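Local coordinates for protein putative endo-1,4-beta-xylanase (PDB 5MSX) that probably hydrolyses O-glycosidic bonds, consistent with an arabinofuranosidase acting on plant pectin, as a calcium-binding member of glycoside hydrolase family 43, at residues Lys96-Asn101 / Tyr105-Ile110; Val174-Glu179 / Ser233-Phe238; Glu221-Ala226 / Ala275-Gly280; Ile394-Pro399 / Leu442-Leu447. All blocks are in the same frame, centred on the assembly; numbering follows the deposited sequence.

Contact 1. Residues Lys96-Asn101 / Tyr105-Ile110; sequences KAIFAN and YIYPTI
The Y105 ring lies along the end of the segment 96-101 and turns one edge to its backbone, CE1 approaching A100 O at 3.2 Å close to the ring plane. The A100 methyl also touches the ring, its CB 4.1 Å from Y105 CE1. With CG beside the backbone N and anti to the carbonyl carbon (chi1 -63°), the ring points toward the C-terminal end of 96-101, which brings its hydroxyl to N101. There ND2 of N101 donates to Y105 OH over 3.1 Å in a nearly straight bond (169°). The hydroxyl lies almost in the amide plane of N101, whereas the amide and the phenol ring stand nearly perpendicular. The N101 ND2 group also donates to E179 O, so that one amide links the tyrosine hydroxyl to the loop that follows strand 173-177.

Behind this side-chain contact, I98 and Y105 form a hydrogen-bonded antiparallel pair: I98 N donates to Y105 O at 2.7 Å and Y105 N to I98 O at 2.8 Å. Y105 O also takes a CA-H contact from A97, with CA at 3.3 Å. A looser apolar contact sets I98 CG1 at the edge of the Y107 ring, 4.3 Å from CE1.

The pairing closes the tight hairpin of strands 98-100 and 103-106. Strand 113-119 continues the sheet on the far side of 103-106, taking the backbone of I106 through A117, while I98 and Y107 pack on I157 of the adjacent strand 156-159 and Y107 OH bonds to M181 O.

Contact 2. Residues Val174-Glu179 / Ser233-Phe238; sequences VAKLNE and SPMGPF
V174 opens the segment 174-179 with its side chain directed at M235, and its two methyls straddle the methionine CG: CG1 at 4.0 Å and CG2 at 4.1 Å from that atom. CG1 of V174 lies between the backbone N and the carbonyl carbon (chi1 64°), which leaves both branches turned to the methionine. The M235 chain bends at its last torsion (chi3 72°), and its CE comes within 4.0 Å of V174 O. Two residues on, K176 passes beside the sulfur with its aliphatic part, CG being 4.3 Å from M235 SD.

M235 is presented by a type I turn from S233 to G236, closed by the bond from G236 N to S233 O. S233 OG reinforces the turn by donating to G236 O at 2.8 Å, in the carbonyl plane on a lone pair, and it receives a weak bond from M235 N. Y166 and Q189, on the strands flanking 173-177, also touch the methionine.

The contact joins two successive four-stranded antiparallel sheets, consistent with neighbouring blades of the family 43 beta-propeller. With no hydrogen bond across the segments, the loop between strands 224-230 and 245-247 meets strand 173-177 through a thioether side chain and aliphatic carbon, a nonpolar contact that sets no backbone register.

Contact 3. Residues Glu221-Ala226 / Ala275-Gly280; sequences EKYQYA and AYLEFG
F279 and E221 share the larger part of the interface: the carboxylate side chain is laid flat over one face of the phenylalanine. E221 CG sits above the ring centre, 3.8 Å from the centroid and 13° off the normal, a CH-pi contact. The bend at chi2 (97°) then carries the carboxylate on over the outer ring atoms, its plane 12° from that of the ring, with OE1 at 3.5 Å from F279 CE1. The oxygens are satisfied outside this pair, by the backbone N-H groups of M342, K343 and D344. An alanine in place of F279 would probably leave one face of the E221 side chain without its aromatic partner and open a gap beside the 3-10 turn.

L277 and Y223 form the second pair. Their side chains cross at about a right angle, and both leucine methyls touch the ring, CD2 lying 4.0 Å from Y223 CE2.

Y223 OH makes a weak hydrogen bond to E200, the predicted proton donor, and L277 packs on D36, the predicted proton acceptor. The contact therefore joins the ends of strands 224-230 and 272-278, in neighbouring four- and three-stranded antiparallel sheets, beside the probable catalytic centre, an arrangement consistent with the five-bladed beta-propeller of family 43 glycosidases.

Contact 4. Residues Ile394-Pro399 / Leu442-Leu447; sequences IYFVRP and LRIKIL. With EDO (1,2-ethanediol), chain B.
The hydrophobic interior of the F5/8 type C domain holds this contact, in which strands 394-396 and 442-447 face each other at an axis separation of 11.5 Å and an angle of 31°. I394 and I444 reach across tip to tip, and their CD1 methyls are only 3.4 Å apart, tighter than ordinary van der Waals contact.

F396 fills the neighbouring position, sliding past both isoleucines of the other strand in the opposite direction. Its CE1 is 3.8 Å from I446 CD1, while I444 CG2 meets the ring at its edge, 4.2 Å from CZ. CG beside the backbone N (chi1 -64°) sets one face of the ring against I394 of its own strand, whose CG2 lies over the ring centre; H403 also stacks with the ring. A serine instead of F396 would probably leave I446 CD1 and I394 CG2 facing a gap and deprive H403 of its stacking partner.

A molecule of 1,2-ethanediol, probably from the crystallisation liquor, occupies the side of F396 toward P399. F396 N donates to its O1 at 2.8 Å, and O2 donates to P399 O at 2.7 Å; H403 and S429 bind it as well.

W456 of strand 452-458 packs against both I394 and I444, and the backbone of Y395 pairs with E455, a residue of the bound calcium site. Inward-pointing branched and aromatic side chains between facing strands are as in the beta-sandwich core of discoidin-like domains, here linked to the calcium site through E455.

From the N terminus, contact 1 comes first and closes only a short hairpin, three residues separating its segments. Contact 2 then opens at 174-179 and spans 53 residues; before it closes at 233-238, contact 3 has begun at 221-226, so these two loops cross, tying successive sheets of the family 43 domain together in overlapping fashion. Contacts 1 and 2 touch directly, Y107 packing on L177, whereas contact 3 stands apart, its nearest atoms about 9 Å from contact 1. Contact 4 follows in series within the F5/8 type C domain, its centre about 47 Å from that of contact 2, and closes a loop wholly inside that domain.

Contact 1. Residues Lys96-Asn101 / Tyr105-Ile110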
# COMPACT_ATOMS: atom_id res chain seq x y z
N LYS C 96 15.32 -6.98 -7.71
CA LYS C 96 14.80 -5.85 -8.48
C LYS C 96 14.11 -4.83 -7.56
O LYS C 96 13.71 -5.16 -6.44
CB LYS C 96 13.85 -6.33 -9.54
CG LYS C 96 14.62 -6.95 -10.69
CD LYS C 96 13.75 -7.50 -11.76
CE LYS C 96 14.54 -8.61 -12.45
NZ LYS C 96 13.83 -8.98 -13.65
N ALA C 97 14.07 -3.58 -8.02
CA ALA C 97 13.34 -2.52 -7.34
C ALA C 97 11.86 -2.73 -7.69
O ALA C 97 11.54 -2.74 -8.85
CB ALA C 97 13.81 -1.15 -7.81
N ILE C 98 11.01 -2.97 -6.70
CA ILE C 98 9.59 -3.33 -6.94
C ILE C 98 8.68 -2.12 -6.66
O ILE C 98 8.73 -1.55 -5.58
CB ILE C 98 9.18 -4.51 -6.02
CG1 ILE C 98 10.23 -5.64 -6.10
CG2 ILE C 98 7.80 -5.04 -6.38
CD1 ILE C 98 10.38 -6.24 -7.49
N PHE C 99 7.87 -1.73 -7.63
CA PHE C 99 6.94 -0.61 -7.43
C PHE C 99 5.67 -1.08 -6.73
O PHE C 99 5.01 -1.95 -7.22
CB PHE C 99 6.59 0.08 -8.74
CG PHE C 99 5.72 1.28 -8.53
CD1 PHE C 99 6.27 2.46 -8.07
CD2 PHE C 99 4.36 1.21 -8.74
CE1 PHE C 99 5.47 3.58 -7.86
CE2 PHE C 99 3.55 2.31 -8.51
CZ PHE C 99 4.10 3.49 -8.07
N ALA C 100 5.35 -0.49 -5.59
CA ALA C 100 4.11 -0.78 -4.87
C ALA C 100 3.83 0.33 -3.86
O ALA C 100 4.78 0.97 -3.35
CB ALA C 100 4.17 -2.13 -4.16
N ASN C 101 2.54 0.58 -3.60
CA ASN C 101 2.09 1.61 -2.64
C ASN C 101 2.68 2.98 -2.95
O ASN C 101 3.05 3.70 -2.06
CB ASN C 101 2.46 1.22 -1.19
CG ASN C 101 1.99 -0.17 -0.83
OD1 ASN C 101 0.84 -0.52 -1.08
ND2 ASN C 101 2.89 -0.97 -0.25
N TYR C 105 10.47 -0.67 -3.51
CA TYR C 105 11.03 -1.55 -2.49
C TYR C 105 12.19 -2.41 -3.08
O TYR C 105 12.14 -2.81 -4.23
CB TYR C 105 9.95 -2.47 -1.94
CG TYR C 105 8.81 -1.78 -1.24
CD1 TYR C 105 7.72 -1.25 -1.97
CD2 TYR C 105 8.80 -1.66 0.15
CE1 TYR C 105 6.67 -0.62 -1.32
CE2 TYR C 105 7.74 -1.02 0.81
CZ TYR C 105 6.69 -0.51 0.07
OH TYR C 105 5.67 0.11 0.71
N ILE C 106 13.21 -2.67 -2.27
CA ILE C 106 14.30 -3.52 -2.66
C ILE C 106 14.68 -4.38 -1.47
O ILE C 106 14.49 -3.98 -0.32
CB ILE C 106 15.46 -2.67 -3.23
CG1 ILE C 106 16.38 -3.52 -4.12
CG2 ILE C 106 16.21 -1.93 -2.12
CD1 ILE C 106 17.21 -2.69 -5.07
N TYR C 107 15.15 -5.60 -1.74
CA TYR C 107 15.36 -6.60 -0.71
C TYR C 107 16.79 -7.22 -0.79
O TYR C 107 16.97 -8.35 -1.24
CB TYR C 107 14.29 -7.66 -0.79
CG TYR C 107 12.87 -7.11 -0.77
CD1 TYR C 107 12.31 -6.55 -1.91
CD2 TYR C 107 12.10 -7.12 0.39
CE1 TYR C 107 11.02 -6.05 -1.91
CE2 TYR C 107 10.80 -6.62 0.40
CZ TYR C 107 10.27 -6.09 -0.76
OH TYR C 107 9.01 -5.57 -0.81
N PRO C 108 17.80 -6.46 -0.34
CA PRO C 108 19.18 -6.95 -0.41
C PRO C 108 19.59 -7.82 0.76
O PRO C 108 18.85 -7.95 1.75
CB PRO C 108 19.99 -5.67 -0.50
CG PRO C 108 19.19 -4.70 0.30
CD PRO C 108 17.76 -5.03 0.02
N THR C 109 20.74 -8.47 0.63
CA THR C 109 21.29 -9.31 1.69
C THR C 109 22.46 -8.56 2.32
O THR C 109 23.50 -8.38 1.69
CB THR C 109 21.68 -10.67 1.16
OG1 THR C 109 20.49 -11.30 0.66
CG2 THR C 109 22.30 -11.57 2.24
N ILE C 110 22.25 -8.07 3.55
CA ILE C 110 23.19 -7.13 4.18
C ILE C 110 23.81 -7.82 5.38
O ILE C 110 23.10 -8.32 6.27
CB ILE C 110 22.52 -5.78 4.52
CG1 ILE C 110 21.79 -5.24 3.28
CG2 ILE C 110 23.55 -4.76 4.99
CD1 ILE C 110 21.27 -3.80 3.37

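Contact 2. Residues Val174-Glu179 / Ser233-Phe238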
# COMPACT_ATOMS: atom_id res chain seq x y z
N VAL C 174 9.82 -20.16 -0.55
CA VAL C 174 8.83 -19.19 -1.02
C VAL C 174 7.69 -18.99 0.01
O VAL C 174 7.24 -19.93 0.66
CB VAL C 174 8.24 -19.60 -2.39
CG1 VAL C 174 7.46 -20.89 -2.30
CG2 VAL C 174 7.37 -18.49 -2.97
N ALA C 175 7.26 -17.74 0.13
CA ALA C 175 6.15 -17.37 1.00
C ALA C 175 5.43 -16.16 0.40
O ALA C 175 6.05 -15.34 -0.29
CB ALA C 175 6.68 -17.02 2.38
N LYS C 176 4.13 -16.01 0.70
CA LYS C 176 3.42 -14.78 0.36
C LYS C 176 4.00 -13.58 1.11
O LYS C 176 4.58 -13.73 2.19
CB LYS C 176 1.93 -14.88 0.64
CG LYS C 176 1.23 -15.87 -0.26
CD LYS C 176 -0.27 -15.89 -0.02
CE LYS C 176 -0.93 -16.75 -1.06
NZ LYS C 176 -2.33 -17.03 -0.67
N LEU C 177 3.84 -12.41 0.52
CA LEU C 177 4.25 -11.15 1.09
C LEU C 177 2.98 -10.30 1.23
O LEU C 177 2.14 -10.25 0.33
CB LEU C 177 5.24 -10.50 0.14
CG LEU C 177 6.17 -9.38 0.57
CD1 LEU C 177 7.04 -9.79 1.77
CD2 LEU C 177 7.03 -8.94 -0.63
N ASN C 178 2.84 -9.64 2.38
CA ASN C 178 1.67 -8.76 2.61
C ASN C 178 1.70 -7.50 1.77
O ASN C 178 2.74 -7.13 1.23
CB ASN C 178 1.57 -8.40 4.10
CG ASN C 178 1.39 -9.62 4.99
OD1 ASN C 178 1.65 -9.58 6.19
ND2 ASN C 178 0.94 -10.71 4.41
N GLU C 179 0.56 -6.79 1.71
CA GLU C 179 0.43 -5.55 0.91
C GLU C 179 1.33 -4.44 1.37
O GLU C 179 1.71 -3.59 0.56
CB GLU C 179 -1.01 -5.01 0.89
CG GLU C 179 -2.07 -6.01 0.48
CD GLU C 179 -2.73 -6.65 1.69
OE1 GLU C 179 -2.08 -7.53 2.33
OE2 GLU C 179 -3.88 -6.26 2.01
N SER C 233 0.09 -21.98 -9.82
CA SER C 233 0.36 -20.81 -8.99
C SER C 233 1.86 -20.62 -8.79
O SER C 233 2.64 -21.53 -9.06
CB SER C 233 -0.34 -20.95 -7.61
OG SER C 233 0.40 -21.79 -6.74
N PRO C 234 2.27 -19.43 -8.29
CA PRO C 234 3.69 -19.22 -7.90
C PRO C 234 4.19 -20.16 -6.79
O PRO C 234 5.39 -20.32 -6.65
CB PRO C 234 3.72 -17.77 -7.43
CG PRO C 234 2.52 -17.13 -8.07
CD PRO C 234 1.47 -18.21 -8.13
N MET C 235 3.31 -20.78 -6.01
CA MET C 235 3.73 -21.78 -5.04
C MET C 235 3.47 -23.19 -5.53
O MET C 235 3.48 -24.11 -4.75
CB MET C 235 3.09 -21.50 -3.67
CG MET C 235 3.61 -20.20 -3.12
SD MET C 235 2.80 -19.58 -1.63
CE MET C 235 3.42 -20.72 -0.42
N GLY C 236 3.25 -23.38 -6.83
CA GLY C 236 3.15 -24.72 -7.41
C GLY C 236 1.73 -25.23 -7.54
O GLY C 236 0.79 -24.45 -7.39
N PRO C 237 1.54 -26.51 -7.85
CA PRO C 237 2.63 -27.49 -8.07
C PRO C 237 3.44 -27.26 -9.36
O PRO C 237 2.94 -26.69 -10.32
CB PRO C 237 1.88 -28.84 -8.15
CG PRO C 237 0.47 -28.46 -8.45
CD PRO C 237 0.24 -27.18 -7.72
N PHE C 238 4.70 -27.69 -9.35
CA PHE C 238 5.63 -27.45 -10.45
C PHE C 238 5.89 -28.74 -11.21
O PHE C 238 5.71 -29.81 -10.68
CB PHE C 238 6.91 -26.85 -9.90
CG PHE C 238 6.75 -25.43 -9.45
CD1 PHE C 238 6.79 -24.39 -10.36
CD2 PHE C 238 6.55 -25.12 -8.10
CE1 PHE C 238 6.63 -23.08 -9.96
CE2 PHE C 238 6.39 -23.81 -7.69
CZ PHE C 238 6.43 -22.78 -8.62

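Contact 3. Residues Glu221-Ala226 / Ala275-Gly280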
# COMPACT_ATOMS: atom_id res chain seq x y z
N GLU C 221 33.06 -22.71 -10.89
CA GLU C 221 32.96 -23.12 -12.29
C GLU C 221 31.82 -24.08 -12.50
O GLU C 221 31.35 -24.18 -13.63
CB GLU C 221 34.24 -23.83 -12.82
CG GLU C 221 35.52 -23.04 -12.67
CD GLU C 221 36.31 -23.42 -11.43
OE1 GLU C 221 35.70 -23.50 -10.32
OE2 GLU C 221 37.56 -23.61 -11.53
N LYS C 222 31.37 -24.79 -11.45
CA LYS C 222 30.23 -25.73 -11.61
C LYS C 222 28.83 -25.10 -11.48
O LYS C 222 27.86 -25.81 -11.56
CB LYS C 222 30.34 -26.93 -10.67
CG LYS C 222 31.63 -27.73 -10.81
CD LYS C 222 31.68 -28.54 -12.09
CE LYS C 222 33.09 -29.09 -12.34
NZ LYS C 222 33.12 -30.02 -13.51
N TYR C 223 28.73 -23.79 -11.31
CA TYR C 223 27.44 -23.09 -11.28
C TYR C 223 26.60 -23.43 -12.53
O TYR C 223 27.14 -23.44 -13.65
CB TYR C 223 27.67 -21.59 -11.25
CG TYR C 223 27.22 -20.80 -10.05
CD1 TYR C 223 26.02 -21.10 -9.38
CD2 TYR C 223 27.92 -19.67 -9.65
CE1 TYR C 223 25.58 -20.33 -8.32
CE2 TYR C 223 27.46 -18.87 -8.58
CZ TYR C 223 26.28 -19.21 -7.94
OH TYR C 223 25.79 -18.46 -6.91
N GLN C 224 25.35 -23.81 -12.32
CA GLN C 224 24.36 -24.00 -13.37
C GLN C 224 23.02 -23.42 -12.92
O GLN C 224 22.75 -23.27 -11.70
CB GLN C 224 24.15 -25.47 -13.68
CG GLN C 224 25.41 -26.23 -14.07
CD GLN C 224 25.16 -27.73 -14.19
OE1 GLN C 224 24.80 -28.37 -13.24
NE2 GLN C 224 25.33 -28.27 -15.37
N TYR C 225 22.19 -23.06 -13.89
CA TYR C 225 20.77 -22.79 -13.63
C TYR C 225 19.96 -23.95 -14.17
O TYR C 225 20.18 -24.43 -15.30
CB TYR C 225 20.30 -21.46 -14.23
CG TYR C 225 20.29 -20.27 -13.31
CD1 TYR C 225 19.31 -20.12 -12.34
CD2 TYR C 225 21.28 -19.28 -13.38
CE1 TYR C 225 19.28 -19.03 -11.48
CE2 TYR C 225 21.28 -18.18 -12.52
CZ TYR C 225 20.25 -18.05 -11.57
OH TYR C 225 20.20 -16.97 -10.70
N ALA C 226 19.02 -24.39 -13.33
CA ALA C 226 17.98 -25.33 -13.71
C ALA C 226 16.63 -24.66 -13.48
O ALA C 226 16.58 -23.53 -12.95
CB ALA C 226 18.11 -26.59 -12.88
N ALA C 275 20.71 -12.69 -17.74
CA ALA C 275 21.97 -12.12 -17.26
C ALA C 275 22.55 -13.08 -16.29
O ALA C 275 21.80 -13.67 -15.50
CB ALA C 275 21.73 -10.82 -16.57
N TYR C 276 23.87 -13.25 -16.31
CA TYR C 276 24.52 -14.20 -15.42
C TYR C 276 25.93 -13.75 -15.03
O TYR C 276 26.61 -13.06 -15.77
CB TYR C 276 24.58 -15.58 -16.06
CG TYR C 276 25.31 -15.60 -17.39
CD1 TYR C 276 24.68 -15.20 -18.56
CD2 TYR C 276 26.65 -16.00 -17.48
CE1 TYR C 276 25.35 -15.21 -19.78
CE2 TYR C 276 27.32 -15.99 -18.69
CZ TYR C 276 26.67 -15.61 -19.84
OH TYR C 276 27.33 -15.61 -21.06
N LEU C 277 26.36 -14.16 -13.85
CA LEU C 277 27.76 -13.99 -13.48
C LEU C 277 28.57 -15.09 -14.15
O LEU C 277 28.01 -16.14 -14.53
CB LEU C 277 27.92 -13.99 -11.95
CG LEU C 277 27.75 -15.33 -11.23
CD1 LEU C 277 28.98 -16.23 -11.33
CD2 LEU C 277 27.40 -15.08 -9.75
N GLU C 278 29.89 -14.86 -14.24
CA GLU C 278 30.82 -15.80 -14.83
C GLU C 278 32.02 -15.91 -13.88
O GLU C 278 32.33 -14.94 -13.16
CB GLU C 278 31.22 -15.36 -16.25
CG GLU C 278 31.82 -16.47 -17.15
CD GLU C 278 33.36 -16.58 -17.09
OE1 GLU C 278 33.90 -17.56 -17.70
OE2 GLU C 278 34.03 -15.69 -16.46
N PHE C 279 32.60 -17.10 -13.80
CA PHE C 279 33.72 -17.42 -12.85
C PHE C 279 34.82 -16.34 -12.76
O PHE C 279 35.32 -16.04 -11.68
CB PHE C 279 34.33 -18.79 -13.20
CG PHE C 279 35.48 -19.19 -12.31
CD1 PHE C 279 35.24 -19.65 -11.01
CD2 PHE C 279 36.80 -19.09 -12.75
CE1 PHE C 279 36.29 -20.01 -10.19
CE2 PHE C 279 37.86 -19.44 -11.93
CZ PHE C 279 37.61 -19.91 -10.64
N GLY C 280 35.16 -15.74 -13.90
CA GLY C 280 36.05 -14.62 -13.95
C GLY C 280 37.45 -14.96 -13.48
O GLY C 280 38.05 -15.95 -13.93

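Contact 4. Residues Ile394-Pro399 / Leu442-Leu447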
# COMPACT_ATOMS: atom_id res chain seq x y z
N ILE C 394 36.12 8.23 -18.75
CA ILE C 394 37.01 7.24 -18.19
C ILE C 394 36.28 6.32 -17.22
O ILE C 394 35.75 6.75 -16.19
CB ILE C 394 38.17 7.88 -17.40
CG1 ILE C 394 38.94 8.87 -18.27
CG2 ILE C 394 39.11 6.79 -16.89
CD1 ILE C 394 39.87 9.76 -17.47
N TYR C 395 36.36 5.03 -17.53
CA TYR C 395 35.83 4.00 -16.66
C TYR C 395 36.99 3.35 -15.95
O TYR C 395 37.63 2.46 -16.51
CB TYR C 395 35.08 2.98 -17.50
CG TYR C 395 33.82 3.50 -18.15
CD1 TYR C 395 33.84 4.10 -19.40
CD2 TYR C 395 32.60 3.35 -17.50
CE1 TYR C 395 32.67 4.57 -19.99
CE2 TYR C 395 31.42 3.80 -18.08
CZ TYR C 395 31.46 4.40 -19.31
OH TYR C 395 30.28 4.83 -19.84
N PHE C 396 37.29 3.78 -14.73
CA PHE C 396 38.38 3.20 -13.95
C PHE C 396 38.01 1.85 -13.36
O PHE C 396 36.82 1.52 -13.16
CB PHE C 396 38.86 4.11 -12.80
CG PHE C 396 39.47 5.43 -13.26
CD1 PHE C 396 40.81 5.50 -13.67
CD2 PHE C 396 38.71 6.62 -13.25
CE1 PHE C 396 41.37 6.72 -14.09
CE2 PHE C 396 39.28 7.84 -13.65
CZ PHE C 396 40.60 7.88 -14.08
N VAL C 397 39.04 1.11 -13.01
CA VAL C 397 38.92 -0.15 -12.28
C VAL C 397 38.65 0.14 -10.79
O VAL C 397 39.22 1.07 -10.21
CB VAL C 397 40.22 -1.00 -12.44
CG1 VAL C 397 40.20 -2.20 -11.52
CG2 VAL C 397 40.38 -1.42 -13.89
N ARG C 398 37.81 -0.69 -10.16
CA ARG C 398 37.28 -0.45 -8.81
C ARG C 398 36.70 0.97 -8.63
O ARG C 398 37.04 1.69 -7.67
CB ARG C 398 38.30 -0.79 -7.71
CG ARG C 398 37.63 -0.95 -6.34
CD ARG C 398 38.65 -1.17 -5.25
NE ARG C 398 39.21 -2.51 -5.30
CZ ARG C 398 40.20 -2.97 -4.52
NH1 ARG C 398 40.77 -2.18 -3.61
NH2 ARG C 398 40.61 -4.22 -4.64
N PRO C 399 35.76 1.36 -9.51
CA PRO C 399 35.19 2.71 -9.59
C PRO C 399 34.45 3.14 -8.29
O PRO C 399 34.38 4.35 -7.95
CB PRO C 399 34.23 2.60 -10.77
CG PRO C 399 33.78 1.20 -10.74
CD PRO C 399 35.04 0.44 -10.41
N LEU C 442 46.37 12.82 -25.14
CA LEU C 442 45.79 13.00 -23.81
C LEU C 442 46.54 12.12 -22.86
O LEU C 442 47.02 11.05 -23.25
CB LEU C 442 44.33 12.57 -23.75
CG LEU C 442 43.24 13.63 -23.92
CD1 LEU C 442 43.25 14.18 -25.35
CD2 LEU C 442 41.88 13.04 -23.55
N ARG C 443 46.58 12.54 -21.60
CA ARG C 443 47.20 11.79 -20.57
C ARG C 443 46.41 11.90 -19.30
O ARG C 443 45.99 13.00 -18.92
CB ARG C 443 48.63 12.31 -20.31
CG ARG C 443 49.35 11.59 -19.18
CD ARG C 443 50.84 11.89 -19.17
NE ARG C 443 51.15 13.16 -18.51
CZ ARG C 443 52.30 13.83 -18.63
NH1 ARG C 443 53.29 13.37 -19.39
NH2 ARG C 443 52.47 14.97 -17.98
N ILE C 444 46.27 10.77 -18.62
CA ILE C 444 45.65 10.71 -17.30
C ILE C 444 46.76 10.36 -16.35
O ILE C 444 47.52 9.45 -16.64
CB ILE C 444 44.59 9.60 -17.25
CG1 ILE C 444 43.44 9.95 -18.18
CG2 ILE C 444 44.07 9.37 -15.82
CD1 ILE C 444 42.80 8.74 -18.80
N LYS C 445 46.88 11.09 -15.25
CA LYS C 445 47.73 10.66 -14.14
C LYS C 445 46.81 10.34 -12.99
O LYS C 445 45.96 11.14 -12.66
CB LYS C 445 48.72 11.76 -13.71
CG LYS C 445 49.68 12.23 -14.80
CD LYS C 445 50.82 13.08 -14.21
CE LYS C 445 50.40 14.52 -13.99
NZ LYS C 445 51.21 15.21 -12.95
N ILE C 446 47.00 9.19 -12.35
CA ILE C 446 46.11 8.76 -11.30
C ILE C 446 46.76 9.10 -9.97
O ILE C 446 47.88 8.67 -9.69
CB ILE C 446 45.78 7.25 -11.42
CG1 ILE C 446 45.16 6.98 -12.80
CG2 ILE C 446 44.81 6.82 -10.32
CD1 ILE C 446 44.84 5.54 -13.10
N LEU C 447 46.03 9.84 -9.14
CA LEU C 447 46.52 10.35 -7.86
C LEU C 447 46.03 9.53 -6.68
O LEU C 447 46.79 9.31 -5.75
CB LEU C 447 46.10 11.81 -7.71
CG LEU C 447 46.71 12.79 -8.74
CD1 LEU C 447 45.91 14.09 -8.78
CD2 LEU C 447 48.17 13.05 -8.43
C1 EDO B . 35.52 5.01 -12.05
O1 EDO B . 35.43 5.43 -13.41
C2 EDO B . 35.95 6.06 -11.01
O2 EDO B . 36.00 5.69 -9.62